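Local coordinates for lactoylglutathione lyase (Pseudomonas aeruginosa, PDB 4MTS), which belongs to the glyoxalase/bleomycin resistance/dioxygenase superfamily, many of whose members bind metal ions, and carries zinc and nickel ions in this crystal form, at residues A[58-61]-A[62-65]; A[86-89]-A[90-94]. One frame throughout, in Å; residues are numbered along the deposited sequence.

Interaction 1: A[58-61]-A[62-65]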
# COMPACT_ATOMS: atom_id res chain seq x y z
N THR A 58 12.08 -0.06 -0.20
CA THR A 58 13.18 0.51 -0.98
C THR A 58 14.12 1.28 -0.06
O THR A 58 13.66 2.01 0.82
CB THR A 58 12.66 1.45 -2.10
OG1 THR A 58 11.71 0.76 -2.92
CG2 THR A 58 13.78 1.98 -2.98
N HIS A 59 15.43 1.12 -0.26
CA HIS A 59 16.40 1.84 0.53
C HIS A 59 17.44 2.40 -0.42
O HIS A 59 18.08 1.64 -1.13
CB HIS A 59 17.05 0.90 1.59
CG HIS A 59 18.19 1.53 2.30
ND1 HIS A 59 19.46 0.98 2.24
CD2 HIS A 59 18.25 2.69 3.01
CE1 HIS A 59 20.24 1.79 2.95
NE2 HIS A 59 19.57 2.84 3.41
N ASN A 60 17.57 3.74 -0.46
CA ASN A 60 18.56 4.45 -1.27
C ASN A 60 19.78 4.53 -0.35
O ASN A 60 19.65 5.01 0.79
CB ASN A 60 18.02 5.84 -1.64
CG ASN A 60 16.83 5.77 -2.57
OD1 ASN A 60 16.95 5.35 -3.74
ND2 ASN A 60 15.63 6.13 -2.07
N TRP A 61 20.92 3.95 -0.77
CA TRP A 61 22.11 3.84 0.06
C TRP A 61 22.63 5.17 0.57
O TRP A 61 23.25 5.20 1.64
CB TRP A 61 23.25 3.13 -0.71
CG TRP A 61 22.89 1.77 -1.21
CD1 TRP A 61 21.75 1.06 -0.93
CD2 TRP A 61 23.72 0.90 -1.98
NE1 TRP A 61 21.81 -0.19 -1.52
CE2 TRP A 61 23.00 -0.30 -2.18
CE3 TRP A 61 25.00 1.02 -2.51
CZ2 TRP A 61 23.52 -1.37 -2.91
CZ3 TRP A 61 25.50 -0.02 -3.28
CH2 TRP A 61 24.78 -1.21 -3.44
N ASP A 62 22.44 6.23 -0.20
CA ASP A 62 22.94 7.55 0.19
C ASP A 62 21.92 8.46 0.89
O ASP A 62 22.25 9.61 1.17
CB ASP A 62 23.67 8.22 -0.98
CG ASP A 62 24.70 7.29 -1.62
OD1 ASP A 62 24.54 6.97 -2.82
OD2 ASP A 62 25.58 6.80 -0.90
N ARG A 63 20.70 7.96 1.17
CA ARG A 63 19.64 8.68 1.91
C ARG A 63 19.65 8.15 3.34
O ARG A 63 19.89 6.96 3.53
CB ARG A 63 18.24 8.44 1.31
CG ARG A 63 17.94 9.17 -0.00
CD ARG A 63 17.74 10.67 0.14
NE ARG A 63 16.58 11.05 0.95
CZ ARG A 63 15.38 11.34 0.44
NH1 ARG A 63 15.16 11.24 -0.86
NH2 ARG A 63 14.39 11.71 1.24
N ASP A 64 19.38 9.00 4.32
CA ASP A 64 19.40 8.61 5.73
C ASP A 64 18.02 8.57 6.37
O ASP A 64 17.88 8.25 7.56
CB ASP A 64 20.31 9.57 6.54
CG ASP A 64 21.79 9.50 6.22
OD1 ASP A 64 22.32 8.37 6.10
OD2 ASP A 64 22.43 10.58 6.14
N GLY A 65 17.02 8.93 5.59
CA GLY A 65 15.65 8.99 6.06
C GLY A 65 14.76 9.74 5.09
O GLY A 65 15.22 10.30 4.09
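The imidazole of His59 is the flat group that meets the far side of the turn: its NE2 lies 4.1 Å from the backbone O of Arg63, an oblique approach at van der Waals range, with the ring turned beside the carbonyl carbon of its own residue (chi1 172°). The indole of Trp61 does the reverse, leading away from the turn to rest on Pro35 and Arg38, where NE1 donates to the hydroxyl of Thr40. Tryptophan suits the place: its flat ring packs on those two residues while its one N-H meets the threonine.

Just past His59 the chain makes a type I beta turn from Asn60 to Arg63, with Trp61 and Asp62 at its corners. It is closed by Arg63 N donating to Asn60 O over 3.2 Å; the N-H points nearly at the acceptor (160°), yet the donor stands well above the carbonyl plane. On one flank of the turn the aliphatic parts of its first and last residues lie against each other, Asn60 CB 3.7 Å from Arg63 CG. Beyond that methylene the Arg63 chain bends at both chi2 and chi3 and curls, bringing NH2 to Gly65 O at 3.3 Å. That bond lies in the carbonyl plane and on a lone pair, but it is bent (138°) and tilted from the guanidinium plane. The same NH2 has a weak, long ion pair with Asp70 of the second subunit.

The amide of Asn60 turns to Tyr66, its ND2 donating to the phenol oxygen, while Asp62 directs its carboxylate to a salt bridge with Arg38. The turn thus ends strand 54-60 at the protein surface, beside strand 39-45, whose Phe39 touches Asn60, and opens the loop that leads to strand 72-79.

Interaction 2: A[86-89]-A[90-94]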
# COMPACT_ATOMS: atom_id res chain seq x y z
N CYS A 86 -0.05 -8.03 18.92
CA CYS A 86 0.40 -6.84 19.64
C CYS A 86 1.44 -7.19 20.69
O CYS A 86 2.43 -6.48 20.83
CB CYS A 86 -0.78 -6.12 20.28
SG CYS A 86 -1.81 -5.23 19.10
N ALA A 87 1.14 -8.22 21.50
CA ALA A 87 1.99 -8.67 22.60
C ALA A 87 3.36 -9.14 22.05
O ALA A 87 4.39 -8.86 22.68
CB ALA A 87 1.29 -9.81 23.35
N ARG A 88 3.37 -9.77 20.85
CA ARG A 88 4.60 -10.22 20.16
C ARG A 88 5.42 -8.98 19.76
O ARG A 88 6.61 -8.90 20.08
CB ARG A 88 4.25 -11.10 18.94
CG ARG A 88 5.46 -11.70 18.22
CD ARG A 88 5.06 -12.48 16.98
NE ARG A 88 6.21 -12.85 16.16
CZ ARG A 88 6.61 -14.10 15.94
NH1 ARG A 88 5.94 -15.13 16.46
NH2 ARG A 88 7.67 -14.34 15.18
N ALA A 89 4.78 -7.98 19.11
CA ALA A 89 5.45 -6.72 18.73
C ALA A 89 6.04 -6.05 19.95
O ALA A 89 7.21 -5.66 19.93
CB ALA A 89 4.46 -5.77 18.06
N ARG A 90 5.24 -5.90 21.03
CA ARG A 90 5.69 -5.24 22.25
C ARG A 90 6.94 -5.92 22.86
O ARG A 90 7.91 -5.23 23.19
CB ARG A 90 4.55 -5.18 23.29
CG ARG A 90 4.08 -3.77 23.58
CD ARG A 90 3.05 -3.74 24.70
NE ARG A 90 1.94 -2.86 24.38
CZ ARG A 90 0.77 -3.29 23.92
NH1 ARG A 90 0.54 -4.58 23.79
NH2 ARG A 90 -0.18 -2.42 23.62
N ALA A 91 6.91 -7.27 22.93
CA ALA A 91 7.96 -8.11 23.50
C ALA A 91 9.24 -7.98 22.68
O ALA A 91 10.33 -7.98 23.23
CB ALA A 91 7.49 -9.56 23.57
N LEU A 92 9.09 -7.76 21.37
CA LEU A 92 10.21 -7.55 20.46
C LEU A 92 10.69 -6.09 20.48
O LEU A 92 11.67 -5.76 19.82
CB LEU A 92 9.82 -7.98 19.03
CG LEU A 92 9.81 -9.47 18.78
CD1 LEU A 92 8.96 -9.80 17.58
CD2 LEU A 92 11.24 -10.00 18.59
N GLY A 93 10.01 -5.24 21.24
CA GLY A 93 10.40 -3.84 21.35
C GLY A 93 9.83 -2.93 20.27
O GLY A 93 10.31 -1.81 20.09
N TYR A 94 8.80 -3.39 19.55
CA TYR A 94 8.17 -2.52 18.53
C TYR A 94 6.97 -1.76 19.09
O TYR A 94 6.45 -2.13 20.13
CB TYR A 94 7.83 -3.31 17.27
CG TYR A 94 9.05 -3.90 16.61
CD1 TYR A 94 10.01 -3.08 16.01
CD2 TYR A 94 9.25 -5.27 16.56
CE1 TYR A 94 11.14 -3.62 15.40
CE2 TYR A 94 10.34 -5.83 15.91
CZ TYR A 94 11.30 -5.00 15.35
OH TYR A 94 12.40 -5.57 14.76
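Arg88 and Leu92, one helical turn apart, lie side by side and point the same way, with Arg88 CG 4.0 Å from Leu92 CD1. The Arg88 chain stays extended from CG to NE, with chi1 -175°, which carries the guanidinium past the leucine to a salt bridge with Asp25 and a bond to Arg22 O. A second apolar touch joins Ala89 CB to Tyr94 CB at 4.2 Å; the small methyl suits a buried position where the helix lies close to Leu113 of strand 109-114.

Arg90 runs back along the helix toward Cys86, bringing NH1 within 4.1 Å of Cys86 CB before NH2 pairs with Glu99. Cys86, compact and buried, faces Val96 and Ala111; Arg90, which is exposed, also packs on Val96, and its charge is met by the carboxylate of Glu99.

Backbone bonds hold the frame. Arg90 N, Ala91 N and Leu92 N donate to the carbonyls of Cys86, Ala87 and Arg88, the ordinary helical ladder. Then the pattern changes: Tyr94 N reaches five residues back to Ala89 O at 2.8 Å, from above the carbonyl plane, and Gly93 N bonds to Arg90 O at 2.9 Å. The ring of Tyr94 has Leu92 O 4.0 Å above one face, toward its rim, and meets Phe19 of helix 13-23 edge-to-face.

Glycine fits at position 93 because its positive phi (86°) would press a CB against the preceding carbonyl. The whole is a Schellman motif, ending helix 82-91 and turning the chain into strand 95-99.

In the fold
Interactions 1 and 2 follow each other along the chain, and both lie where a regular element ends, a strand for residues 58-65 and a helix for residues 86-94. Their centres are 26 Å apart and their nearest atoms about 15 Å, so they do not touch. Strand 72-79 lies between them in sequence and supplies His74, a ligand of the nickel ion with Glu122. Interaction 1 follows Glu56, which with His5 binds zinc; the side chain of Asn60 is about 12 Å from a zinc ion, too far to be a ligand.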